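Local coordinates for protein lipid II:glycine glycyltransferase (PDB 6SNR) that probably adds the first glycine of the pentaglycine cross-bridge to the lysine side chain of lipid II, with glycyl-tRNA as donor and without the ribosome, at residues 118-123 against 383-388; 72-77 against 106-111; 248-253 against 279-284. One frame throughout, in Å; residues are numbered along the deposited sequence.

Interaction 1. Residues 118-123 against 383-388; sequences DALQNL and EKIGEF
Leu123 sets its CD1 methyl squarely over one face of the Phe388 ring. CD1 lies 3.8 Å from the ring centroid and on the ring normal, a centred CH-pi contact. All six ring carbons are therefore almost equally far from this methyl. Leu120 meets the same ring from another direction. Its CD2 lies near the ring plane, at the edge, 3.7 Å from Phe388 CZ. Two leucines one helical turn apart thus hold the ring over a face and at an edge, and both cross it at about a right angle. The CG of Phe388 stands anti to its carbonyl carbon (chi1 -59°), which carries the ring out to the helix.

Ile385 fills the place beside the ring. Its CG1 sits between the backbone N and the carbonyl carbon (chi1 55°), and CD1 reaches Ala119 CB at 3.7 Å. This is the tight part of the contact, and it is wholly apolar. Packing is looser between Leu120 and Ile385, whose nearest atoms, CD2 and CB, are 4.4 Å apart; Leu120 is also the partly exposed member of the contact. The polar groups turn elsewhere. Asn122 bonds to Tyr80 O, and Glu387 pairs with Lys106.

His130 also meets the Phe388 ring, and Ile107 of strand 102-107 touches both Leu123 and Phe388. Helix 117-125 is thereby packed against the link from strand 380-383 of one mixed sheet to strand 388-391 of the other. It covers the latter sheet at strands 102-107 and 388-391, consistent with the acetyltransferase-like (GNAT-type) alpha/beta domains of the FemABX family.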
ATOM      1  N   ASP A 118      28.128   2.860  -0.798  1.00 27.88           N
ATOM      2  CA  ASP A 118      28.712   1.807   0.036  1.00 28.88           C
ATOM      3  C   ASP A 118      28.159   0.434  -0.308  1.00 28.15           C
ATOM      4  O   ASP A 118      28.924  -0.534  -0.431  1.00 26.69           O
ATOM      5  CB  ASP A 118      28.485   2.082   1.533  1.00 31.13           C
ATOM      6  CG  ASP A 118      29.435   3.133   2.090  1.00 35.20           C
ATOM      7  OD1 ASP A 118      30.315   3.619   1.343  1.00 39.83           O
ATOM      8  OD2 ASP A 118      29.305   3.487   3.278  1.00 35.56           O
ATOM      9  N   ALA A 119      26.827   0.321  -0.418  1.00 24.74           N
ATOM     10  CA  ALA A 119      26.229  -0.981  -0.746  1.00 23.87           C
ATOM     11  C   ALA A 119      26.748  -1.554  -2.053  1.00 22.61           C
ATOM     12  O   ALA A 119      27.168  -2.707  -2.125  1.00 23.69           O
ATOM     13  CB  ALA A 119      24.682  -0.922  -0.753  1.00 23.90           C
ATOM     14  N   LEU A 120      26.733  -0.738  -3.102  1.00 23.48           N
ATOM     15  CA  LEU A 120      27.205  -1.187  -4.389  1.00 24.52           C
ATOM     16  C   LEU A 120      28.647  -1.638  -4.288  1.00 22.13           C
ATOM     17  O   LEU A 120      28.988  -2.692  -4.812  1.00 25.27           O
ATOM     18  CB  LEU A 120      27.077  -0.054  -5.426  1.00 24.41           C
ATOM     19  CG  LEU A 120      25.624   0.250  -5.809  1.00 25.54           C
ATOM     20  CD1 LEU A 120      25.476   1.647  -6.440  1.00 27.92           C
ATOM     21  CD2 LEU A 120      25.109  -0.790  -6.755  1.00 25.29           C
ATOM     22  N   GLN A 121      29.479  -0.837  -3.617  1.00 23.89           N
ATOM     23  CA  GLN A 121      30.933  -1.101  -3.548  1.00 26.79           C
ATOM     24  C   GLN A 121      31.202  -2.381  -2.778  1.00 26.24           C
ATOM     25  O   GLN A 121      31.956  -3.287  -3.236  1.00 26.86           O
ATOM     26  CB  GLN A 121      31.666   0.084  -2.902  1.00 29.04           C
ATOM     27  CG  GLN A 121      31.728   1.292  -3.835  1.00 37.38           C
ATOM     28  CD  GLN A 121      32.652   2.414  -3.361  1.00 43.57           C
ATOM     29  OE1 GLN A 121      33.298   2.319  -2.321  1.00 49.77           O
ATOM     30  NE2 GLN A 121      32.731   3.482  -4.156  1.00 45.97           N
ATOM     31  N   ASN A 122      30.527  -2.498  -1.639  1.00 23.31           N
ATOM     32  CA  ASN A 122      30.794  -3.566  -0.687  1.00 25.49           C
ATOM     33  C   ASN A 122      30.232  -4.884  -1.182  1.00 22.58           C
ATOM     34  O   ASN A 122      30.842  -5.949  -0.980  1.00 23.67           O
ATOM     35  CB  ASN A 122      30.226  -3.218   0.721  1.00 25.10           C
ATOM     36  CG  ASN A 122      31.001  -2.087   1.440  1.00 26.70           C
ATOM     37  OD1 ASN A 122      32.133  -1.716   1.059  1.00 27.52           O
ATOM     38  ND2 ASN A 122      30.376  -1.511   2.458  1.00 25.84           N
ATOM     39  N   LEU A 123      29.083  -4.834  -1.854  1.00 21.47           N
ATOM     40  CA  LEU A 123      28.540  -6.039  -2.481  1.00 21.81           C
ATOM     41  C   LEU A 123      29.420  -6.525  -3.646  1.00 21.56           C
ATOM     42  O   LEU A 123      29.668  -7.717  -3.796  1.00 25.35           O
ATOM     43  CB  LEU A 123      27.075  -5.837  -2.934  1.00 21.70           C
ATOM     44  CG  LEU A 123      26.057  -5.675  -1.789  1.00 21.68           C
ATOM     45  CD1 LEU A 123      24.741  -5.190  -2.344  1.00 21.60           C
ATOM     46  CD2 LEU A 123      25.871  -7.004  -1.051  1.00 21.14           C
ATOM     47  N   GLU A 383      14.160   5.162  -6.137  1.00 18.56           N
ATOM     48  CA  GLU A 383      14.920   4.319  -7.047  1.00 18.22           C
ATOM     49  C   GLU A 383      15.912   3.526  -6.216  1.00 18.28           C
ATOM     50  O   GLU A 383      16.718   4.120  -5.507  1.00 18.46           O
ATOM     51  CB  GLU A 383      15.735   5.176  -8.031  1.00 19.13           C
ATOM     52  N   LYS A 384      15.805   2.191  -6.278  1.00 19.18           N
ATOM     53  CA  LYS A 384      16.578   1.296  -5.444  1.00 19.90           C
ATOM     54  C   LYS A 384      17.815   0.808  -6.192  1.00 18.52           C
ATOM     55  O   LYS A 384      17.896   0.889  -7.428  1.00 18.60           O
ATOM     56  CB  LYS A 384      15.706   0.093  -5.068  1.00 22.48           C
ATOM     57  CG  LYS A 384      14.601   0.341  -4.031  1.00 29.59           C
ATOM     58  CD  LYS A 384      13.606   1.430  -4.223  1.00 33.34           C
ATOM     59  CE  LYS A 384      12.275   1.125  -3.511  1.00 29.15           C
ATOM     60  NZ  LYS A 384      12.147   1.721  -2.177  1.00 26.13           N
ATOM     61  N   ILE A 385      18.772   0.288  -5.448  1.00 18.19           N
ATOM     62  CA  ILE A 385      20.018  -0.174  -6.077  1.00 18.84           C
ATOM     63  C   ILE A 385      19.807  -1.404  -6.946  1.00 19.58           C
ATOM     64  O   ILE A 385      20.581  -1.639  -7.889  1.00 19.03           O
ATOM     65  CB  ILE A 385      21.114  -0.405  -5.006  1.00 19.32           C
ATOM     66  CG1 ILE A 385      20.683  -1.363  -3.894  1.00 18.45           C
ATOM     67  CG2 ILE A 385      21.526   0.927  -4.422  1.00 20.36           C
ATOM     68  CD1 ILE A 385      21.854  -1.833  -3.019  1.00 18.17           C
ATOM     69  N   GLY A 386      18.772  -2.215  -6.663  1.00 17.71           N
ATOM     70  CA  GLY A 386      18.430  -3.337  -7.488  1.00 17.71           C
ATOM     71  C   GLY A 386      18.746  -4.710  -6.916  1.00 17.03           C
ATOM     72  O   GLY A 386      18.738  -4.890  -5.721  1.00 15.44           O
ATOM     73  N   GLU A 387      18.945  -5.657  -7.820  1.00 16.09           N
ATOM     74  CA  GLU A 387      19.032  -7.078  -7.541  1.00 16.84           C
ATOM     75  C   GLU A 387      20.458  -7.550  -7.742  1.00 18.55           C
ATOM     76  O   GLU A 387      21.108  -7.166  -8.725  1.00 18.93           O
ATOM     77  CB  GLU A 387      18.058  -7.840  -8.437  1.00 17.29           C
ATOM     78  CG  GLU A 387      17.912  -9.313  -8.100  1.00 17.13           C
ATOM     79  CD  GLU A 387      16.823  -9.929  -8.921  1.00 16.48           C
ATOM     80  OE1 GLU A 387      15.622  -9.647  -8.678  1.00 18.50           O
ATOM     81  OE2 GLU A 387      17.128 -10.734  -9.803  1.00 18.52           O
ATOM     82  N   PHE A 388      20.960  -8.380  -6.814  1.00 16.87           N
ATOM     83  CA  PHE A 388      22.332  -8.864  -6.847  1.00 17.57           C
ATOM     84  C   PHE A 388      22.336 -10.366  -6.565  1.00 19.23           C
ATOM     85  O   PHE A 388      21.578 -10.854  -5.723  1.00 19.06           O
ATOM     86  CB  PHE A 388      23.159  -8.212  -5.724  1.00 18.22           C
ATOM     87  CG  PHE A 388      23.215  -6.699  -5.780  1.00 18.73           C
ATOM     88  CD1 PHE A 388      22.165  -5.938  -5.328  1.00 20.35           C
ATOM     89  CD2 PHE A 388      24.345  -6.046  -6.278  1.00 20.14           C
ATOM     90  CE1 PHE A 388      22.198  -4.575  -5.421  1.00 21.60           C
ATOM     91  CE2 PHE A 388      24.392  -4.658  -6.326  1.00 20.54           C
ATOM     92  CZ  PHE A 388      23.309  -3.929  -5.907  1.00 20.89           C
TER

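Interaction 2. Residues 72-77 against 106-111; sequences ISRGFV and KIDPDV
Arg74 meets Asp108 by bending at chi2 (-80°), which folds its guanidinium back to the 106-111 chain. Asp108 holds CG between its backbone N and carbonyl carbon (chi1 53°), and OD1 is thus brought to the backbone of Arg74. The site lies where the parallel neighbours 68-78 and 102-107 of a beta-alpha-beta unit leave regular pairing. Ile72 N donates to Lys106 O at 2.9 Å. Residues 72-75 form a type II beta turn there.

Arg74 N donates to Asp108 OD1 at 2.7 Å, from above the carboxylate plane. Arg74 NH1 donates to Asp108 O at 2.9 Å. That oxygen lies in the guanidinium plane, but the donor stands above the carbonyl plane. The carboxylate thus takes the main chain of Arg74 and the carbonyl takes the guanidinium, with no salt bridge. Asp108 OD2 is bonded to Tyr71 OH, and Arg74 NH2 to Pro144 O, so each group has a further partner.

Next to these polar bonds, Ile72 and Ile107 lie side by side. Ile107 CG2 sits over the Phe76 ring, offset toward the rim, 4.3 Å from the centroid. The peptide bond before Phe76 is cis. Further along, one water donates to Arg74 O at 2.5 Å and accepts from Asp110 N at 2.8 Å.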
ATOM      1  N   ILE A  72      16.576 -13.891  -0.810  1.00 13.52           N
ATOM      2  CA  ILE A  72      16.518 -13.052   0.408  1.00 13.62           C
ATOM      3  C   ILE A  72      15.745 -11.805   0.019  1.00 14.97           C
ATOM      4  O   ILE A  72      16.329 -10.765  -0.289  1.00 15.65           O
ATOM      5  CB  ILE A  72      17.898 -12.716   0.997  1.00 14.95           C
ATOM      6  CG1 ILE A  72      18.738 -14.005   1.177  1.00 15.14           C
ATOM      7  CG2 ILE A  72      17.766 -11.951   2.325  1.00 16.61           C
ATOM      8  CD1 ILE A  72      20.082 -13.840   1.834  1.00 15.23           C
ATOM      9  N   SER A  73      14.420 -11.931   0.031  1.00 14.71           N
ATOM     10  CA  SER A  73      13.530 -10.887  -0.601  1.00 15.15           C
ATOM     11  C   SER A  73      13.493  -9.628   0.264  1.00 14.53           C
ATOM     12  O   SER A  73      13.022  -9.632   1.430  1.00 13.44           O
ATOM     13  CB  SER A  73      12.100 -11.440  -0.806  1.00 16.76           C
ATOM     14  OG  SER A  73      11.512 -11.980   0.402  1.00 18.68           O
ATOM     15  N   ARG A  74      14.023  -8.523  -0.285  1.00 13.71           N
ATOM     16  CA  ARG A  74      14.226  -7.262   0.432  1.00 15.58           C
ATOM     17  C   ARG A  74      15.145  -7.357   1.678  1.00 15.24           C
ATOM     18  O   ARG A  74      15.109  -6.524   2.558  1.00 16.65           O
ATOM     19  CB  ARG A  74      12.878  -6.600   0.769  1.00 15.54           C
ATOM     20  CG  ARG A  74      12.108  -6.145  -0.480  1.00 17.33           C
ATOM     21  CD  ARG A  74      12.662  -4.853  -0.951  1.00 17.04           C
ATOM     22  NE  ARG A  74      11.890  -4.260  -2.059  1.00 17.85           N
ATOM     23  CZ  ARG A  74      12.377  -3.940  -3.258  1.00 17.79           C
ATOM     24  NH1 ARG A  74      13.638  -4.199  -3.584  1.00 17.66           N
ATOM     25  NH2 ARG A  74      11.537  -3.309  -4.118  1.00 17.95           N
ATOM     26  N   GLY A  75      16.029  -8.354   1.676  1.00 15.66           N
ATOM     27  CA  GLY A  75      17.177  -8.409   2.592  1.00 15.75           C
ATOM     28  C   GLY A  75      18.471  -8.298   1.825  1.00 17.28           C
ATOM     29  O   GLY A  75      18.435  -8.024   0.609  1.00 16.48           O
ATOM     30  N   PHE A  76      19.627  -8.492   2.485  1.00 16.56           N
ATOM     31  CA  PHE A  76      19.753  -8.557   3.941  1.00 18.25           C
ATOM     32  C   PHE A  76      19.290  -7.282   4.658  1.00 17.42           C
ATOM     33  O   PHE A  76      19.354  -6.167   4.114  1.00 17.18           O
ATOM     34  CB  PHE A  76      21.228  -8.704   4.353  1.00 18.13           C
ATOM     35  CG  PHE A  76      22.046  -9.715   3.573  1.00 18.28           C
ATOM     36  CD1 PHE A  76      21.938 -11.082   3.814  1.00 17.43           C
ATOM     37  CD2 PHE A  76      22.953  -9.285   2.619  1.00 18.24           C
ATOM     38  CE1 PHE A  76      22.740 -11.988   3.170  1.00 17.56           C
ATOM     39  CE2 PHE A  76      23.762 -10.188   1.955  1.00 18.87           C
ATOM     40  CZ  PHE A  76      23.667 -11.538   2.237  1.00 19.78           C
ATOM     41  N   VAL A  77      18.864  -7.428   5.901  1.00 15.31           N
ATOM     42  CA  VAL A  77      18.461  -6.307   6.761  1.00 16.17           C
ATOM     43  C   VAL A  77      19.649  -5.932   7.640  1.00 18.33           C
ATOM     44  O   VAL A  77      19.891  -6.510   8.720  1.00 17.36           O
ATOM     45  CB  VAL A  77      17.202  -6.605   7.560  1.00 16.79           C
ATOM     46  CG1 VAL A  77      16.807  -5.383   8.376  1.00 16.82           C
ATOM     47  CG2 VAL A  77      16.063  -7.026   6.643  1.00 16.41           C
ATOM     48  N   LYS A 106      20.252 -14.627  -3.952  1.00 16.46           N
ATOM     49  CA  LYS A 106      19.746 -13.421  -4.625  1.00 16.67           C
ATOM     50  C   LYS A 106      19.256 -12.449  -3.561  1.00 17.04           C
ATOM     51  O   LYS A 106      18.395 -12.830  -2.734  1.00 16.87           O
ATOM     52  CB  LYS A 106      18.596 -13.803  -5.552  1.00 16.23           C
ATOM     53  CG  LYS A 106      17.929 -12.595  -6.291  1.00 15.93           C
ATOM     54  CD  LYS A 106      16.831 -13.057  -7.185  1.00 16.74           C
ATOM     55  CE  LYS A 106      17.312 -13.944  -8.308  1.00 18.36           C
ATOM     56  NZ  LYS A 106      18.266 -13.270  -9.240  1.00 19.37           N
ATOM     57  N   ILE A 107      19.717 -11.193  -3.643  1.00 14.85           N
ATOM     58  CA  ILE A 107      19.248 -10.184  -2.680  1.00 15.72           C
ATOM     59  C   ILE A 107      18.782  -8.918  -3.424  1.00 16.47           C
ATOM     60  O   ILE A 107      19.120  -8.709  -4.601  1.00 16.93           O
ATOM     61  CB  ILE A 107      20.323  -9.782  -1.676  1.00 15.66           C
ATOM     62  CG1 ILE A 107      21.448  -8.975  -2.374  1.00 16.01           C
ATOM     63  CG2 ILE A 107      20.930 -10.985  -0.933  1.00 17.58           C
ATOM     64  CD1 ILE A 107      22.455  -8.396  -1.446  1.00 17.47           C
ATOM     65  N   ASP A 108      17.964  -8.110  -2.739  1.00 14.45           N
ATOM     66  CA  ASP A 108      17.349  -6.924  -3.366  1.00 14.67           C
ATOM     67  C   ASP A 108      16.895  -5.925  -2.278  1.00 14.39           C
ATOM     68  O   ASP A 108      15.695  -5.622  -2.165  1.00 15.91           O
ATOM     69  CB  ASP A 108      16.232  -7.271  -4.396  1.00 14.86           C
ATOM     70  CG  ASP A 108      15.143  -8.180  -3.899  1.00 15.33           C
ATOM     71  OD1 ASP A 108      15.192  -8.672  -2.748  1.00 15.21           O
ATOM     72  OD2 ASP A 108      14.227  -8.505  -4.645  1.00 17.00           O
ATOM     73  N   PRO A 109      17.830  -5.426  -1.473  1.00 15.08           N
ATOM     74  CA  PRO A 109      17.443  -4.660  -0.309  1.00 15.73           C
ATOM     75  C   PRO A 109      16.831  -3.308  -0.691  1.00 16.80           C
ATOM     76  O   PRO A 109      17.086  -2.799  -1.785  1.00 17.82           O
ATOM     77  CB  PRO A 109      18.746  -4.487   0.441  1.00 17.52           C
ATOM     78  CG  PRO A 109      19.803  -4.504  -0.630  1.00 16.62           C
ATOM     79  CD  PRO A 109      19.284  -5.526  -1.594  1.00 17.35           C
ATOM     80  N   ASP A 110      16.030  -2.745   0.194  1.00 18.22           N
ATOM     81  CA  ASP A 110      15.438  -1.428  -0.044  1.00 18.40           C
ATOM     82  C   ASP A 110      16.442  -0.344   0.346  1.00 17.82           C
ATOM     83  O   ASP A 110      16.372   0.217   1.438  1.00 21.32           O
ATOM     84  CB  ASP A 110      14.168  -1.283   0.770  1.00 19.63           C
ATOM     85  CG  ASP A 110      13.385  -0.012   0.461  1.00 23.79           C
ATOM     86  OD1 ASP A 110      13.746   0.787  -0.453  1.00 23.69           O
ATOM     87  OD2 ASP A 110      12.415   0.190   1.207  1.00 25.58           O
ATOM     88  N   VAL A 111      17.399  -0.084  -0.552  1.00 17.44           N
ATOM     89  CA  VAL A 111      18.402   0.952  -0.391  1.00 17.94           C
ATOM     90  C   VAL A 111      18.312   1.829  -1.635  1.00 18.39           C
ATOM     91  O   VAL A 111      18.369   1.348  -2.731  1.00 18.15           O
ATOM     92  CB  VAL A 111      19.839   0.388  -0.213  1.00 19.76           C
ATOM     93  CG1 VAL A 111      20.900   1.500  -0.155  1.00 19.71           C
ATOM     94  CG2 VAL A 111      19.879  -0.459   1.043  1.00 20.70           C
TER
HETATM   95  O   HOH W   1      15.078  -3.986   2.488  1.00 21.76           O

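Interaction 3. Residues 248-253 against 279-284; sequences ELHAEI and NKIAKN
Ile281 of helix 267-297 slides in alongside Leu249 of helix 235-262, the two side chains passing in opposite directions. Its CB points at the other helix but stops short of it. CG1, anti to the carbonyl carbon (chi1 -77°), makes the first contact, 3.6 Å from Leu249 CB. At the tip, CD1 has two main neighbours. It meets Ile253 CD1 end on at 3.6 Å. It also stands over the centre of the His250 imidazole, 3.8 Å from the centroid and 11° off the ring normal, a CH-pi contact.

Leu249 reaches back between Lys280 and Asn284. Its CD1 is 4.0 Å from Lys280 CB and 3.7 Å from Asn284 ND2. That amide also makes a weak bond to Lys280 O in its own helix. The short helical segments run antiparallel, at 163°, with axes 10.2 Å apart, as in a coiled-coil hairpin arm.

Glu252 and Lys280 lie along one margin of the apolar strip. A water links them, donating to Glu252 OE1 and accepting from Lys280 NZ, each at 3.0 Å. They form no direct salt bridge. The chemistry implies that the pairing rests on a thin hydrophobic seam, with its opposite charges joined through solvent.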
ATOM      1  N   GLU A 248     -31.825  22.499   9.160  1.00 29.33           N
ATOM      2  CA  GLU A 248     -30.965  23.677   9.208  1.00 28.77           C
ATOM      3  C   GLU A 248     -31.433  24.749   8.196  1.00 27.61           C
ATOM      4  O   GLU A 248     -31.388  25.940   8.494  1.00 28.43           O
ATOM      5  CB  GLU A 248     -29.501  23.287   8.968  1.00 31.97           C
ATOM      6  CG  GLU A 248     -28.918  22.457  10.113  1.00 34.89           C
ATOM      7  CD  GLU A 248     -27.541  21.883   9.838  1.00 36.88           C
ATOM      8  OE1 GLU A 248     -27.063  21.907   8.680  1.00 40.48           O
ATOM      9  OE2 GLU A 248     -26.947  21.345  10.796  1.00 41.59           O
ATOM     10  N   LEU A 249     -31.900  24.325   7.014  1.00 24.04           N
ATOM     11  CA  LEU A 249     -32.335  25.291   5.999  1.00 22.68           C
ATOM     12  C   LEU A 249     -33.633  26.003   6.438  1.00 21.98           C
ATOM     13  O   LEU A 249     -33.788  27.208   6.229  1.00 23.36           O
ATOM     14  CB  LEU A 249     -32.534  24.588   4.645  1.00 24.67           C
ATOM     15  CG  LEU A 249     -31.216  24.255   3.946  1.00 24.92           C
ATOM     16  CD1 LEU A 249     -31.433  23.142   2.930  1.00 26.27           C
ATOM     17  CD2 LEU A 249     -30.643  25.485   3.274  1.00 27.12           C
ATOM     18  N   HIS A 250     -34.537  25.272   7.056  1.00 23.61           N
ATOM     19  CA  HIS A 250     -35.750  25.895   7.574  1.00 26.21           C
ATOM     20  C   HIS A 250     -35.401  26.881   8.681  1.00 24.99           C
ATOM     21  O   HIS A 250     -35.990  27.941   8.770  1.00 25.35           O
ATOM     22  CB  HIS A 250     -36.742  24.838   8.047  1.00 26.22           C
ATOM     23  CG  HIS A 250     -37.530  24.225   6.937  1.00 26.32           C
ATOM     24  ND1 HIS A 250     -38.461  24.933   6.212  1.00 27.14           N
ATOM     25  CD2 HIS A 250     -37.535  22.968   6.430  1.00 29.32           C
ATOM     26  CE1 HIS A 250     -39.008  24.141   5.312  1.00 27.22           C
ATOM     27  NE2 HIS A 250     -38.449  22.948   5.402  1.00 27.29           N
ATOM     28  N   ALA A 251     -34.394  26.554   9.485  1.00 27.52           N
ATOM     29  CA  ALA A 251     -33.960  27.486  10.543  1.00 29.52           C
ATOM     30  C   ALA A 251     -33.287  28.750   9.989  1.00 29.21           C
ATOM     31  O   ALA A 251     -33.480  29.831  10.554  1.00 31.31           O
ATOM     32  CB  ALA A 251     -33.063  26.787  11.558  1.00 30.04           C
ATOM     33  N   GLU A 252     -32.503  28.623   8.907  1.00 28.70           N
ATOM     34  CA  GLU A 252     -31.970  29.784   8.204  1.00 29.80           C
ATOM     35  C   GLU A 252     -33.111  30.677   7.726  1.00 27.61           C
ATOM     36  O   GLU A 252     -33.043  31.896   7.846  1.00 27.71           O
ATOM     37  CB  GLU A 252     -31.126  29.381   6.984  1.00 35.69           C
ATOM     38  CG  GLU A 252     -29.763  28.767   7.261  1.00 41.22           C
ATOM     39  CD  GLU A 252     -29.122  28.216   5.984  1.00 47.63           C
ATOM     40  OE1 GLU A 252     -29.370  28.794   4.894  1.00 51.00           O
ATOM     41  OE2 GLU A 252     -28.385  27.196   6.060  1.00 53.50           O
ATOM     42  N   ILE A 253     -34.140  30.062   7.134  1.00 25.64           N
ATOM     43  CA  ILE A 253     -35.248  30.823   6.594  1.00 22.69           C
ATOM     44  C   ILE A 253     -35.948  31.572   7.729  1.00 24.36           C
ATOM     45  O   ILE A 253     -36.271  32.751   7.573  1.00 25.26           O
ATOM     46  CB  ILE A 253     -36.230  29.951   5.807  1.00 22.38           C
ATOM     47  CG1 ILE A 253     -35.579  29.541   4.496  1.00 21.11           C
ATOM     48  CG2 ILE A 253     -37.496  30.723   5.473  1.00 22.06           C
ATOM     49  CD1 ILE A 253     -36.296  28.455   3.701  1.00 22.62           C
ATOM     50  N   ASN A 279     -34.882  26.926  -2.651  1.00 21.92           N
ATOM     51  CA  ASN A 279     -34.345  26.126  -3.782  1.00 22.20           C
ATOM     52  C   ASN A 279     -33.543  24.923  -3.286  1.00 22.59           C
ATOM     53  O   ASN A 279     -33.722  23.805  -3.776  1.00 23.29           O
ATOM     54  CB  ASN A 279     -33.522  26.995  -4.728  1.00 24.40           C
ATOM     55  CG  ASN A 279     -34.372  28.016  -5.497  1.00 28.63           C
ATOM     56  OD1 ASN A 279     -35.601  27.858  -5.639  1.00 34.27           O
ATOM     57  ND2 ASN A 279     -33.727  29.068  -5.991  1.00 33.44           N
ATOM     58  N   LYS A 280     -32.682  25.150  -2.293  1.00 20.81           N
ATOM     59  CA  LYS A 280     -31.934  24.065  -1.705  1.00 23.45           C
ATOM     60  C   LYS A 280     -32.820  23.030  -1.031  1.00 22.05           C
ATOM     61  O   LYS A 280     -32.571  21.836  -1.137  1.00 21.87           O
ATOM     62  CB  LYS A 280     -30.844  24.558  -0.757  1.00 24.37           C
ATOM     63  CG  LYS A 280     -29.774  25.421  -1.397  1.00 28.97           C
ATOM     64  CD  LYS A 280     -28.722  25.793  -0.344  1.00 31.68           C
ATOM     65  CE  LYS A 280     -27.828  26.932  -0.778  1.00 34.44           C
ATOM     66  NZ  LYS A 280     -26.846  27.223   0.306  1.00 36.84           N
ATOM     67  N   ILE A 281     -33.888  23.468  -0.367  1.00 20.14           N
ATOM     68  CA  ILE A 281     -34.806  22.558   0.251  1.00 19.57           C
ATOM     69  C   ILE A 281     -35.466  21.624  -0.799  1.00 19.45           C
ATOM     70  O   ILE A 281     -35.567  20.401  -0.617  1.00 18.26           O
ATOM     71  CB  ILE A 281     -35.883  23.366   1.028  1.00 20.36           C
ATOM     72  CG1 ILE A 281     -35.243  23.865   2.337  1.00 21.51           C
ATOM     73  CG2 ILE A 281     -37.067  22.477   1.334  1.00 20.30           C
ATOM     74  CD1 ILE A 281     -36.071  24.876   3.129  1.00 23.05           C
ATOM     75  N   ALA A 282     -35.943  22.230  -1.879  1.00 20.20           N
ATOM     76  CA  ALA A 282     -36.585  21.437  -2.944  1.00 20.54           C
ATOM     77  C   ALA A 282     -35.611  20.379  -3.480  1.00 19.31           C
ATOM     78  O   ALA A 282     -36.006  19.237  -3.692  1.00 20.41           O
ATOM     79  CB  ALA A 282     -37.055  22.331  -4.048  1.00 19.98           C
ATOM     80  N   LYS A 283     -34.359  20.773  -3.705  1.00 20.70           N
ATOM     81  CA  LYS A 283     -33.333  19.868  -4.228  1.00 22.14           C
ATOM     82  C   LYS A 283     -33.029  18.751  -3.251  1.00 21.06           C
ATOM     83  O   LYS A 283     -32.848  17.596  -3.628  1.00 20.92           O
ATOM     84  CB  LYS A 283     -32.058  20.632  -4.559  1.00 23.91           C
ATOM     85  CG  LYS A 283     -32.174  21.472  -5.826  1.00 27.92           C
ATOM     86  CD  LYS A 283     -30.877  22.208  -6.124  1.00 33.06           C
ATOM     87  CE  LYS A 283     -30.939  22.921  -7.455  1.00 36.87           C
ATOM     88  NZ  LYS A 283     -30.432  22.007  -8.516  1.00 41.10           N
ATOM     89  N   ASN A 284     -32.932  19.104  -1.981  1.00 20.16           N
ATOM     90  CA  ASN A 284     -32.729  18.085  -0.955  1.00 20.37           C
ATOM     91  C   ASN A 284     -33.850  17.084  -0.875  1.00 19.63           C
ATOM     92  O   ASN A 284     -33.649  15.869  -0.685  1.00 21.57           O
ATOM     93  CB  ASN A 284     -32.482  18.752   0.401  1.00 21.81           C
ATOM     94  CG  ASN A 284     -31.017  19.072   0.612  1.00 26.91           C
ATOM     95  OD1 ASN A 284     -30.215  18.153   0.703  1.00 33.48           O
ATOM     96  ND2 ASN A 284     -30.664  20.346   0.694  1.00 29.54           N
TER
HETATM   97  O   HOH W   2     -29.089  28.491   1.911  1.00 35.93           O

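Interactions 1 and 2 are neighbours, their centres about 10 Å apart. Both use the mixed sheet that holds strands 68-78, 102-107 and 388-391. Lys384 of interaction 1 forms a salt bridge with Asp110 of interaction 2, and a probable backbone hydrogen bond ties Phe388 to Ile107. Along the chain, interaction 2 closes before interaction 1 opens. Interaction 1 then spans some 260 residues, bringing the C-terminal part back to helix 117-125. Interaction 3 falls within that span, on helices 235-262 and 267-297. Its centre is about 64 Å from interaction 1 and 60 Å from interaction 2, across the chain's centre. The protein thus joins a compact alpha/beta body to a long projecting helical hairpin.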